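Local structure of GDP-6-deoxy-D-mannose reductase (Pseudomonas aeruginosa, 6X3B) at residues Q23-T28 with T47-L52; P53-Y58 with L69-P74; N180-G185 with R220-V225; L233-H238 with D296-K301. The protein binds NADPH and probably uses it to reduce GDP-4-dehydro-6-deoxy-D-mannose to GDP-rhamnose for the O-antigen of lipopolysaccharide. All coordinates share one frame; numbering follows the deposited sequence.

Interaction 1: residues Q23-T28 with T47-L52; sequences QRLFVT and TPWALL
With CG of L51 turned opposite its backbone N (chi1 -175°), the branch CD1 swings back over the neighbouring strand and meets V27 CG2 at 3.5 Å, the two side chains crossing at about a right angle. L52 takes the other course: its CG lies beside the backbone N and opposite the carbonyl carbon (chi1 -69°), and this lays CD2 against the aliphatic part of R24, 3.9 Å from R24 CG. The charged end of R24 continues past the leucine to a salt bridge with E72. On the face that carries Q23, L25 and L51, W49 brings the CZ3 corner of its indole to Q23 CB, and its CB lies 3.9 Å from L25 CD2. Beneath these side chains runs a parallel ladder. Q23 N donates to P48 O, A50 N to Q23 O at 2.8 Å, L25 N to A50 O, and L52 N to L25 O at 2.8 Å. Where the strands splay apart, a water prolongs the pairing by accepting from V27 N and donating to L52 O. This is the first beta-alpha-beta unit of a Rossmann-type nucleotide-binding fold, strand 23-28 and strand 49-51 being joined through helix 33-44. That helix packs on L25, V27 and L51 through L38 and L42, strand 76-79 pairs with strand 23-28 on its other edge, and helix 225-238 lies against L25 and W49.

Interaction 2: residues P53-Y58 with L69-P74; sequences PVPHRY and LWPELP
L69 enters the loop 53-58 with its isobutyl group, whose two methyls are shared between two rings. CD2 sits over one face of the H56 imidazole, 4.1 Å from the ring centroid, while CD1 lies over one face of the Y58 ring at 4.2 Å from its centroid; both are CH-pi contacts, each offset toward the rim. The rings can flank the leucine because H56 and Y58 both place CG between the backbone N and the carbonyl carbon (chi1 53° and 61°). A hydrogen bond from H56 ND1 to R57 O (2.9 Å), with the oxygen in the imidazole plane but the donor above the plane of the carbonyl, helps fix the rotation of that ring. Further back, L69 O lies 3.2 Å from P55 CD, and a water donates to both L69 O and P53 O. The two segments belong to the irregular connection between strand 49-51 and strand 76-79 of the Rossmann-type fold, and Y58 on it lines the NADPH pocket. W70 turns away from the loop 53-58 and packs on helix 93-114. P71 returns to it, its CD meeting P55 CG at 3.8 Å in a proline-to-proline contact at the surface.

Interaction 3: residues N180-G185 with R220-V225; sequences NHIGPG and RDFLDV. With NDP (NADPH dihydro-nicotinamide-adenine-dinucleotide phosphate), chain E.
This strand pair contributes H181 to the nicotinamide end of the NADPH pocket, where it presents one face of its imidazole to the dihydronicotinamide: C3N of the cofactor lies above that face, offset toward the rim, and H181 ND1 comes within 3.3 Å of C4N, the carbon that carries the hydride. H181 ND1 is also hydrogen-bonded to the carbonyl of F179, which helps hold the ring. L223 N donates to N180 O at 2.9 Å, I182 N to L223 O and V225 N to I182 O, whereas the bond from N180 N to D221 O is weak, bent to 123°. Strands 172-182 and 219-224 thus pair in parallel in the central sheet of a Rossmann-type fold. At the end of the latter, D224 is the N-cap of helix 225-238 and bonds Q226 N through OD1, while OD2 bonds the hydroxyl of S309. On the face shared by N180, I182 and F222, N180 CB lies 3.4 Å from F222 CD1, and I182 CG1 approaches the same CD1 at 3.5 Å, isoleucine and phenylalanine crossing at about a right angle. N180 CG lies beside its backbone N, opposite the carbonyl carbon (chi1 -70°), bringing OD1 to 3.8 Å from R220 CB. One water donates to N180 OD1 and accepts from D221 N; another accepts from N180 ND2 and, weakly, from R220 NE, whose guanidinium bonds Q284 O through NH1.

Interaction 4: residues L233-H238 with D296-K301; sequences LRLLSH and DATGWK
R234, on helix 225-238, reaches over to the C-terminal end of helix 292-298, where the chain leaves helical geometry at G299 with positive phi. Among the hydrogen bonds, the main one runs from R234 NE to T298 O, 3.1 Å long and fairly straight at 164°. The carbonyl oxygen lies at the guanidinium edge, near its plane, yet the donor stands above the plane of the carbonyl; R234 NH2 adds a weak second bond to the same oxygen. The negative end of the helix dipole may add to the attraction. The bend of its chain at chi3 (79°) directs R234 NE to this oxygen. T298 OG1 accepts from W300 N in an ST turn, at 3.0 Å, and also bonds L294 O within its own helix, which helps set the path of the chain beyond G299. Apolar packing lies alongside. R234 CD rests on W300 CB at 3.7 Å, near the edge of the indole, whose NE1 is bonded to D227 O on helix 225-238. T298 CG2 meets L235 CD2 at 3.8 Å, the two side chains meeting at a slant, and H238 CB at 4.0 Å. H238 also makes van der Waals contact with two carbonyl oxygens, its CB with A297 O and its CD2 with T298 O. The water-mediated link completes the contact: a single water donates to H238 O and to A297 O, 2.9 Å from each.

Interactions 1 and 2 adjoin, their centres 11 Å apart, and are tied by the salt bridge between R24 NE and E72 OE1 at 2.7 Å. Interaction 1 also meets interaction 4, where W49 CZ2 lies 3.4 Å from L236 CB on helix 225-238. That helix follows strand 219-224 directly, which joins interaction 3 to interaction 4; L223 CD1 also lies 4.0 Å from W300 CH2. Interactions 1 and 3 reach the same sheet with centres 23 Å apart. NADPH spans the gap between interactions 2 and 3: the Y58 side chain comes within about 4 Å of the cofactor, and H181 faces its nicotinamide, although the two contacts are about 17 Å apart at their nearest atoms.

Interaction 1: residues Q23-T28 with T47-L52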
# COMPACT_ATOMS: atom_id res chain seq x y z
N GLN A 23 -31.11 5.70 -4.33
CA GLN A 23 -29.81 6.11 -4.84
C GLN A 23 -29.29 5.06 -5.82
O GLN A 23 -29.52 3.87 -5.64
CB GLN A 23 -28.80 6.29 -3.70
CG GLN A 23 -29.29 7.30 -2.68
CD GLN A 23 -28.19 8.12 -2.09
OE1 GLN A 23 -28.00 8.12 -0.88
NE2 GLN A 23 -27.47 8.84 -2.94
N ARG A 24 -28.58 5.54 -6.83
CA ARG A 24 -28.09 4.68 -7.90
C ARG A 24 -26.76 4.06 -7.49
O ARG A 24 -25.82 4.77 -7.12
CB ARG A 24 -27.92 5.48 -9.19
CG ARG A 24 -29.27 5.84 -9.85
CD ARG A 24 -29.08 6.80 -11.02
NE ARG A 24 -30.33 7.03 -11.77
CZ ARG A 24 -31.40 7.65 -11.28
NH1 ARG A 24 -31.39 8.10 -10.03
NH2 ARG A 24 -32.48 7.82 -12.03
N LEU A 25 -26.67 2.74 -7.59
CA LEU A 25 -25.52 1.98 -7.14
C LEU A 25 -24.94 1.21 -8.32
O LEU A 25 -25.67 0.49 -9.00
CB LEU A 25 -25.91 1.01 -6.02
CG LEU A 25 -24.85 -0.03 -5.63
CD1 LEU A 25 -23.60 0.67 -5.09
CD2 LEU A 25 -25.41 -1.01 -4.60
N PHE A 26 -23.66 1.40 -8.59
CA PHE A 26 -22.95 0.60 -9.58
C PHE A 26 -21.99 -0.34 -8.85
O PHE A 26 -21.29 0.09 -7.92
CB PHE A 26 -22.19 1.47 -10.58
CG PHE A 26 -21.54 0.68 -11.70
CD1 PHE A 26 -22.25 0.41 -12.88
CD2 PHE A 26 -20.25 0.20 -11.57
CE1 PHE A 26 -21.66 -0.34 -13.91
CE2 PHE A 26 -19.64 -0.54 -12.59
CZ PHE A 26 -20.35 -0.82 -13.76
N VAL A 27 -21.97 -1.60 -9.27
CA VAL A 27 -21.15 -2.64 -8.64
C VAL A 27 -20.27 -3.28 -9.71
O VAL A 27 -20.78 -3.78 -10.72
CB VAL A 27 -22.02 -3.72 -7.96
CG1 VAL A 27 -21.11 -4.78 -7.31
CG2 VAL A 27 -22.95 -3.09 -6.91
N THR A 28 -18.96 -3.25 -9.50
CA THR A 28 -18.08 -4.05 -10.35
C THR A 28 -18.04 -5.47 -9.82
O THR A 28 -18.34 -5.73 -8.66
CB THR A 28 -16.65 -3.49 -10.38
OG1 THR A 28 -16.03 -3.73 -9.11
CG2 THR A 28 -16.66 -1.99 -10.68
N THR A 47 -34.39 -1.73 0.13
CA THR A 47 -33.12 -1.04 0.25
C THR A 47 -33.25 0.28 -0.47
O THR A 47 -34.06 0.40 -1.39
CB THR A 47 -31.97 -1.86 -0.36
OG1 THR A 47 -30.75 -1.17 -0.17
CG2 THR A 47 -32.19 -2.01 -1.85
N PRO A 48 -32.46 1.29 -0.10
CA PRO A 48 -32.45 2.52 -0.90
C PRO A 48 -31.59 2.41 -2.15
O PRO A 48 -31.59 3.34 -2.97
CB PRO A 48 -31.88 3.57 0.07
CG PRO A 48 -31.06 2.78 1.01
CD PRO A 48 -31.74 1.45 1.18
N TRP A 49 -30.88 1.30 -2.34
CA TRP A 49 -29.93 1.16 -3.44
C TRP A 49 -30.61 0.53 -4.64
O TRP A 49 -31.15 -0.57 -4.55
CB TRP A 49 -28.72 0.35 -2.99
CG TRP A 49 -28.19 0.88 -1.71
CD1 TRP A 49 -28.31 0.30 -0.47
CD2 TRP A 49 -27.53 2.13 -1.50
NE1 TRP A 49 -27.74 1.11 0.48
CE2 TRP A 49 -27.25 2.23 -0.12
CE3 TRP A 49 -27.13 3.16 -2.35
CZ2 TRP A 49 -26.61 3.33 0.42
CZ3 TRP A 49 -26.48 4.25 -1.81
CH2 TRP A 49 -26.23 4.33 -0.44
N ALA A 50 -30.62 1.25 -5.76
CA ALA A 50 -31.10 0.72 -7.03
C ALA A 50 -29.88 0.32 -7.86
O ALA A 50 -29.08 1.18 -8.23
CB ALA A 50 -31.93 1.74 -7.79
N LEU A 51 -29.77 -0.97 -8.16
CA LEU A 51 -28.61 -1.48 -8.88
C LEU A 51 -28.65 -1.05 -10.34
O LEU A 51 -29.60 -1.38 -11.07
CB LEU A 51 -28.54 -3.00 -8.76
CG LEU A 51 -27.29 -3.64 -9.38
CD1 LEU A 51 -25.98 -3.10 -8.73
CD2 LEU A 51 -27.35 -5.16 -9.26
N LEU A 52 -27.61 -0.35 -10.78
CA LEU A 52 -27.54 0.08 -12.17
C LEU A 52 -27.19 -1.10 -13.08
O LEU A 52 -26.40 -1.97 -12.71
CB LEU A 52 -26.50 1.19 -12.36
CG LEU A 52 -26.88 2.53 -11.72
CD1 LEU A 52 -25.66 3.45 -11.76
CD2 LEU A 52 -28.08 3.15 -12.44
O HOH W 1 -23.92 -2.13 -11.44

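Interaction 2: residues P53-Y58 with L69-P74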
# COMPACT_ATOMS: atom_id res chain seq x y z
N PRO A 53 -27.74 -1.14 -14.30
CA PRO A 53 -27.34 -2.16 -15.26
C PRO A 53 -25.92 -1.92 -15.75
O PRO A 53 -25.38 -0.81 -15.69
CB PRO A 53 -28.36 -2.00 -16.40
CG PRO A 53 -28.78 -0.55 -16.31
CD PRO A 53 -28.79 -0.24 -14.83
N VAL A 54 -25.30 -3.00 -16.21
CA VAL A 54 -23.98 -2.94 -16.83
C VAL A 54 -24.20 -2.94 -18.35
O VAL A 54 -24.69 -3.94 -18.88
CB VAL A 54 -23.10 -4.11 -16.39
CG1 VAL A 54 -21.68 -3.94 -16.93
CG2 VAL A 54 -23.09 -4.19 -14.87
N PRO A 55 -23.91 -1.84 -19.05
CA PRO A 55 -24.28 -1.75 -20.48
C PRO A 55 -23.58 -2.76 -21.38
O PRO A 55 -24.14 -3.11 -22.42
CB PRO A 55 -23.88 -0.32 -20.85
CG PRO A 55 -23.84 0.43 -19.57
CD PRO A 55 -23.44 -0.56 -18.51
N HIS A 56 -22.38 -3.21 -21.03
CA HIS A 56 -21.62 -4.11 -21.90
C HIS A 56 -20.48 -4.68 -21.07
O HIS A 56 -20.17 -4.18 -19.99
CB HIS A 56 -21.11 -3.37 -23.13
CG HIS A 56 -20.33 -2.12 -22.81
ND1 HIS A 56 -19.02 -2.16 -22.40
CD2 HIS A 56 -20.69 -0.82 -22.82
CE1 HIS A 56 -18.60 -0.93 -22.17
NE2 HIS A 56 -19.59 -0.09 -22.42
N ARG A 57 -19.85 -5.74 -21.58
CA ARG A 57 -18.70 -6.32 -20.89
C ARG A 57 -17.57 -5.30 -20.85
O ARG A 57 -17.41 -4.49 -21.77
CB ARG A 57 -18.24 -7.60 -21.58
N TYR A 58 -16.79 -5.32 -19.77
CA TYR A 58 -15.71 -4.37 -19.63
C TYR A 58 -14.51 -5.06 -19.00
O TYR A 58 -14.63 -6.10 -18.36
CB TYR A 58 -16.14 -3.13 -18.82
CG TYR A 58 -16.57 -3.44 -17.41
CD1 TYR A 58 -17.89 -3.77 -17.12
CD2 TYR A 58 -15.65 -3.41 -16.37
CE1 TYR A 58 -18.28 -4.07 -15.82
CE2 TYR A 58 -16.02 -3.70 -15.08
CZ TYR A 58 -17.34 -4.01 -14.81
OH TYR A 58 -17.68 -4.32 -13.52
N LEU A 69 -19.96 3.21 -19.40
CA LEU A 69 -20.61 2.26 -18.51
C LEU A 69 -21.76 2.88 -17.70
O LEU A 69 -22.54 2.13 -17.10
CB LEU A 69 -19.59 1.67 -17.53
CG LEU A 69 -18.69 0.59 -18.14
CD1 LEU A 69 -17.57 0.23 -17.19
CD2 LEU A 69 -19.51 -0.67 -18.50
N TRP A 70 -21.86 4.20 -17.63
CA TRP A 70 -22.80 4.86 -16.72
C TRP A 70 -23.67 5.86 -17.48
O TRP A 70 -23.52 7.08 -17.33
CB TRP A 70 -22.05 5.55 -15.57
CG TRP A 70 -21.06 4.60 -14.92
CD1 TRP A 70 -21.36 3.52 -14.14
CD2 TRP A 70 -19.64 4.62 -15.07
NE1 TRP A 70 -20.19 2.87 -13.77
CE2 TRP A 70 -19.13 3.53 -14.33
CE3 TRP A 70 -18.75 5.47 -15.73
CZ2 TRP A 70 -17.75 3.26 -14.24
CZ3 TRP A 70 -17.39 5.20 -15.66
CH2 TRP A 70 -16.91 4.11 -14.91
N PRO A 71 -24.62 5.36 -18.29
CA PRO A 71 -25.63 6.28 -18.86
C PRO A 71 -26.33 7.10 -17.78
O PRO A 71 -26.43 8.33 -17.90
CB PRO A 71 -26.58 5.33 -19.60
CG PRO A 71 -26.27 3.95 -19.10
CD PRO A 71 -24.81 3.97 -18.72
N GLU A 72 -26.78 6.46 -16.71
CA GLU A 72 -27.13 7.16 -15.48
C GLU A 72 -25.96 7.11 -14.50
O GLU A 72 -25.35 6.05 -14.31
CB GLU A 72 -28.38 6.57 -14.82
CG GLU A 72 -29.58 6.42 -15.77
CD GLU A 72 -30.88 6.11 -15.04
OE1 GLU A 72 -30.83 5.52 -13.93
OE2 GLU A 72 -31.95 6.47 -15.56
N LEU A 73 -25.67 8.26 -13.86
CA LEU A 73 -24.50 8.38 -12.97
C LEU A 73 -24.77 7.68 -11.64
O LEU A 73 -25.81 7.90 -11.02
CB LEU A 73 -24.19 9.84 -12.72
CG LEU A 73 -22.93 10.14 -11.91
CD1 LEU A 73 -21.72 9.94 -12.78
CD2 LEU A 73 -22.97 11.57 -11.35
N PRO A 74 -23.86 6.83 -11.16
CA PRO A 74 -24.06 6.24 -9.83
C PRO A 74 -23.84 7.28 -8.73
O PRO A 74 -22.99 8.17 -8.84
CB PRO A 74 -23.01 5.12 -9.77
CG PRO A 74 -21.97 5.50 -10.77
CD PRO A 74 -22.67 6.30 -11.85
O HOH W 2 -24.31 1.76 -15.40

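Interaction 3: residues N180-G185 with R220-V225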
# COMPACT_ATOMS: atom_id res chain seq x y z
N ASN A 180 -13.08 -14.11 6.58
CA ASN A 180 -13.56 -15.33 5.87
C ASN A 180 -15.05 -15.25 5.50
O ASN A 180 -15.85 -14.84 6.35
CB ASN A 180 -13.17 -16.61 6.60
CG ASN A 180 -11.68 -16.87 6.54
OD1 ASN A 180 -10.91 -16.17 7.18
ND2 ASN A 180 -11.28 -17.86 5.76
N HIS A 181 -15.40 -15.64 4.30
CA HIS A 181 -16.79 -15.66 3.76
C HIS A 181 -17.26 -17.11 3.66
O HIS A 181 -16.42 -17.99 3.38
CB HIS A 181 -16.83 -15.20 2.30
CG HIS A 181 -16.64 -13.74 2.04
ND1 HIS A 181 -15.65 -13.00 2.64
CD2 HIS A 181 -17.28 -12.90 1.20
CE1 HIS A 181 -15.70 -11.76 2.20
NE2 HIS A 181 -16.69 -11.68 1.32
N ILE A 182 -18.52 -17.36 3.81
CA ILE A 182 -19.13 -18.70 3.60
C ILE A 182 -20.36 -18.49 2.71
O ILE A 182 -21.19 -17.65 3.06
CB ILE A 182 -19.51 -19.39 4.92
CG1 ILE A 182 -18.31 -19.61 5.84
CG2 ILE A 182 -20.22 -20.71 4.64
CD1 ILE A 182 -18.65 -20.29 7.14
N GLY A 183 -20.43 -19.20 1.58
CA GLY A 183 -21.60 -19.07 0.74
C GLY A 183 -21.55 -19.98 -0.47
O GLY A 183 -20.49 -20.46 -0.88
N PRO A 184 -22.71 -20.25 -1.06
CA PRO A 184 -22.74 -20.93 -2.36
C PRO A 184 -21.93 -20.14 -3.39
O PRO A 184 -22.07 -18.92 -3.51
CB PRO A 184 -24.23 -20.96 -2.72
CG PRO A 184 -24.94 -20.85 -1.41
CD PRO A 184 -24.05 -20.01 -0.51
N GLY A 185 -21.07 -20.85 -4.12
CA GLY A 185 -20.24 -20.25 -5.14
C GLY A 185 -18.84 -19.89 -4.70
O GLY A 185 -18.03 -19.48 -5.54
N ARG A 220 -10.61 -19.51 12.40
CA ARG A 220 -10.72 -18.33 11.56
C ARG A 220 -12.03 -17.62 11.87
O ARG A 220 -12.93 -18.17 12.51
CB ARG A 220 -10.64 -18.68 10.06
CG ARG A 220 -9.29 -19.24 9.59
CD ARG A 220 -8.22 -18.14 9.57
NE ARG A 220 -6.94 -18.60 9.00
CZ ARG A 220 -5.95 -19.11 9.72
NH1 ARG A 220 -6.09 -19.27 11.03
NH2 ARG A 220 -4.82 -19.49 9.13
N ASP A 221 -12.13 -16.38 11.42
CA ASP A 221 -13.32 -15.55 11.62
C ASP A 221 -14.17 -15.63 10.35
O ASP A 221 -13.76 -15.11 9.30
CB ASP A 221 -12.90 -14.12 11.91
CG ASP A 221 -14.05 -13.23 12.30
OD1 ASP A 221 -15.15 -13.40 11.71
OD2 ASP A 221 -13.85 -12.33 13.18
N PHE A 222 -15.36 -16.24 10.44
CA PHE A 222 -16.27 -16.45 9.31
C PHE A 222 -17.54 -15.62 9.40
O PHE A 222 -18.12 -15.45 10.48
CB PHE A 222 -16.69 -17.92 9.20
CG PHE A 222 -15.58 -18.87 8.86
CD1 PHE A 222 -15.27 -19.15 7.54
CD2 PHE A 222 -14.87 -19.52 9.86
CE1 PHE A 222 -14.23 -20.03 7.23
CE2 PHE A 222 -13.84 -20.40 9.55
CZ PHE A 222 -13.52 -20.65 8.24
N LEU A 223 -18.03 -15.17 8.23
CA LEU A 223 -19.36 -14.60 8.05
C LEU A 223 -20.05 -15.26 6.86
O LEU A 223 -19.41 -15.57 5.85
CB LEU A 223 -19.30 -13.09 7.79
CG LEU A 223 -18.95 -12.17 8.96
CD1 LEU A 223 -18.70 -10.76 8.43
CD2 LEU A 223 -20.08 -12.17 9.98
N ASP A 224 -21.37 -15.44 6.96
CA ASP A 224 -22.14 -15.73 5.76
C ASP A 224 -22.00 -14.58 4.78
O ASP A 224 -21.96 -13.41 5.17
CB ASP A 224 -23.63 -15.93 6.09
CG ASP A 224 -24.38 -16.57 4.94
OD1 ASP A 224 -24.85 -15.85 4.03
OD2 ASP A 224 -24.47 -17.81 4.93
N VAL A 225 -21.96 -14.90 3.48
CA VAL A 225 -21.84 -13.87 2.46
C VAL A 225 -22.96 -12.84 2.57
O VAL A 225 -22.77 -11.66 2.24
CB VAL A 225 -21.80 -14.52 1.05
CG1 VAL A 225 -23.07 -15.31 0.78
CG2 VAL A 225 -21.54 -13.47 -0.04
PA NDP E . -14.37 -13.57 -7.72
O1A NDP E . -12.99 -13.93 -8.15
O2A NDP E . -15.36 -14.66 -7.51
O5B NDP E . -14.97 -12.49 -8.74
C5B NDP E . -14.09 -11.52 -9.35
C4B NDP E . -14.88 -10.63 -10.27
O4B NDP E . -14.00 -9.64 -10.86
C3B NDP E . -15.58 -11.34 -11.45
O3B NDP E . -16.88 -10.81 -11.66
C2B NDP E . -14.65 -11.05 -12.62
O2B NDP E . -15.37 -11.04 -13.84
C1B NDP E . -14.18 -9.64 -12.26
N9A NDP E . -12.92 -9.26 -12.89
C8A NDP E . -11.70 -9.88 -12.74
N7A NDP E . -10.75 -9.32 -13.44
C5A NDP E . -11.37 -8.27 -14.09
C6A NDP E . -10.90 -7.29 -14.98
N6A NDP E . -9.62 -7.25 -15.37
N1A NDP E . -11.78 -6.38 -15.46
C2A NDP E . -13.05 -6.46 -15.05
N3A NDP E . -13.61 -7.33 -14.21
C4A NDP E . -12.71 -8.22 -13.76
O3 NDP E . -14.28 -12.70 -6.38
PN NDP E . -15.14 -12.77 -5.04
O1N NDP E . -16.56 -12.43 -5.36
O2N NDP E . -14.87 -14.07 -4.36
O5D NDP E . -14.49 -11.58 -4.18
C5D NDP E . -15.12 -10.28 -4.22
C4D NDP E . -14.22 -9.29 -3.52
O4D NDP E . -14.08 -9.69 -2.13
C3D NDP E . -12.80 -9.16 -4.07
O3D NDP E . -12.35 -7.81 -4.04
C2D NDP E . -12.01 -10.05 -3.13
O2D NDP E . -10.63 -9.70 -3.06
C1D NDP E . -12.72 -9.81 -1.80
N1N NDP E . -12.56 -10.95 -0.85
C2N NDP E . -13.21 -12.14 -1.06
C3N NDP E . -13.20 -13.14 -0.12
C7N NDP E . -13.70 -14.47 -0.52
O7N NDP E . -13.63 -15.42 0.27
N7N NDP E . -14.23 -14.61 -1.73
C4N NDP E . -12.68 -12.83 1.24
C5N NDP E . -11.96 -11.55 1.33
C6N NDP E . -11.74 -10.83 0.25
P2B NDP E . -14.85 -12.20 -14.84
O1X NDP E . -15.70 -12.07 -16.09
O2X NDP E . -13.39 -11.94 -15.11
O3X NDP E . -15.08 -13.52 -14.13
O HOH W 3 -10.32 -15.03 9.51
O HOH W 4 -8.15 -18.02 5.86

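Interaction 4: residues L233-H238 with D296-K301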
# COMPACT_ATOMS: atom_id res chain seq x y z
N LEU A 233 -23.63 -2.59 2.43
CA LEU A 233 -24.72 -1.64 2.20
C LEU A 233 -24.88 -0.68 3.37
O LEU A 233 -25.21 0.51 3.17
CB LEU A 233 -26.02 -2.40 1.94
CG LEU A 233 -26.03 -3.24 0.64
CD1 LEU A 233 -27.36 -4.00 0.52
CD2 LEU A 233 -25.78 -2.38 -0.60
N ARG A 234 -24.69 -1.16 4.60
CA ARG A 234 -24.77 -0.26 5.75
C ARG A 234 -23.59 0.71 5.80
O ARG A 234 -23.73 1.85 6.26
CB ARG A 234 -24.85 -1.06 7.04
CG ARG A 234 -26.11 -1.92 7.12
CD ARG A 234 -26.40 -2.35 8.53
NE ARG A 234 -27.02 -1.26 9.27
CZ ARG A 234 -28.33 -1.04 9.31
NH1 ARG A 234 -29.15 -1.85 8.65
NH2 ARG A 234 -28.81 -0.01 9.99
N LEU A 235 -22.44 0.28 5.28
CA LEU A 235 -21.32 1.20 5.13
C LEU A 235 -21.65 2.31 4.14
O LEU A 235 -21.36 3.49 4.40
CB LEU A 235 -20.06 0.43 4.71
CG LEU A 235 -19.35 -0.27 5.86
CD1 LEU A 235 -18.22 -1.17 5.33
CD2 LEU A 235 -18.83 0.76 6.85
N LEU A 236 -22.24 1.95 2.99
CA LEU A 236 -22.69 2.97 2.04
C LEU A 236 -23.63 3.96 2.71
O LEU A 236 -23.57 5.16 2.44
CB LEU A 236 -23.40 2.34 0.85
CG LEU A 236 -22.59 1.42 -0.07
CD1 LEU A 236 -23.49 0.96 -1.22
CD2 LEU A 236 -21.38 2.15 -0.63
N SER A 237 -24.52 3.46 3.57
CA SER A 237 -25.49 4.34 4.21
C SER A 237 -24.88 5.17 5.34
O SER A 237 -25.30 6.31 5.55
CB SER A 237 -26.67 3.55 4.77
OG SER A 237 -27.45 3.00 3.73
N HIS A 238 -23.90 4.62 6.07
CA HIS A 238 -23.53 5.20 7.36
C HIS A 238 -22.04 5.37 7.59
O HIS A 238 -21.66 6.03 8.57
CB HIS A 238 -24.09 4.34 8.52
CG HIS A 238 -25.57 4.09 8.43
ND1 HIS A 238 -26.51 5.10 8.45
CD2 HIS A 238 -26.27 2.93 8.38
CE1 HIS A 238 -27.72 4.57 8.37
NE2 HIS A 238 -27.61 3.26 8.34
N ASP A 296 -20.26 0.37 15.53
CA ASP A 296 -20.48 1.70 16.09
C ASP A 296 -20.88 2.70 15.01
O ASP A 296 -21.70 3.59 15.25
CB ASP A 296 -19.23 2.19 16.84
CG ASP A 296 -18.95 1.38 18.09
OD1 ASP A 296 -19.88 0.71 18.59
OD2 ASP A 296 -17.81 1.42 18.59
N ALA A 297 -20.33 2.55 13.80
CA ALA A 297 -20.61 3.54 12.77
C ALA A 297 -21.92 3.27 12.04
O ALA A 297 -22.54 4.22 11.53
CB ALA A 297 -19.45 3.59 11.77
N THR A 298 -22.37 2.01 11.97
CA THR A 298 -23.45 1.64 11.07
C THR A 298 -24.62 0.95 11.74
O THR A 298 -25.68 0.87 11.12
CB THR A 298 -22.94 0.71 9.95
OG1 THR A 298 -22.70 -0.60 10.50
CG2 THR A 298 -21.66 1.26 9.34
N GLY A 299 -24.44 0.41 12.94
CA GLY A 299 -25.45 -0.43 13.56
C GLY A 299 -25.42 -1.88 13.13
O GLY A 299 -26.13 -2.71 13.73
N TRP A 300 -24.60 -2.19 12.12
CA TRP A 300 -24.49 -3.56 11.56
C TRP A 300 -24.19 -4.60 12.64
O TRP A 300 -23.36 -4.33 13.53
CB TRP A 300 -23.44 -3.61 10.44
CG TRP A 300 -23.22 -4.97 9.85
CD1 TRP A 300 -23.85 -5.50 8.76
CD2 TRP A 300 -22.34 -5.99 10.33
NE1 TRP A 300 -23.41 -6.77 8.53
CE2 TRP A 300 -22.48 -7.10 9.47
CE3 TRP A 300 -21.43 -6.08 11.39
CZ2 TRP A 300 -21.74 -8.27 9.64
CZ3 TRP A 300 -20.71 -7.24 11.56
CH2 TRP A 300 -20.86 -8.32 10.70
N LYS A 301 -24.84 -5.76 12.54
CA LYS A 301 -24.62 -6.93 13.43
C LYS A 301 -24.79 -8.19 12.57
O LYS A 301 -25.61 -8.15 11.65
CB LYS A 301 -25.60 -6.91 14.60
CG LYS A 301 -25.42 -8.03 15.62
CD LYS A 301 -26.39 -7.95 16.78
CE LYS A 301 -26.23 -9.07 17.78
NZ LYS A 301 -27.19 -8.96 18.90
O HOH W 5 -21.12 6.69 11.33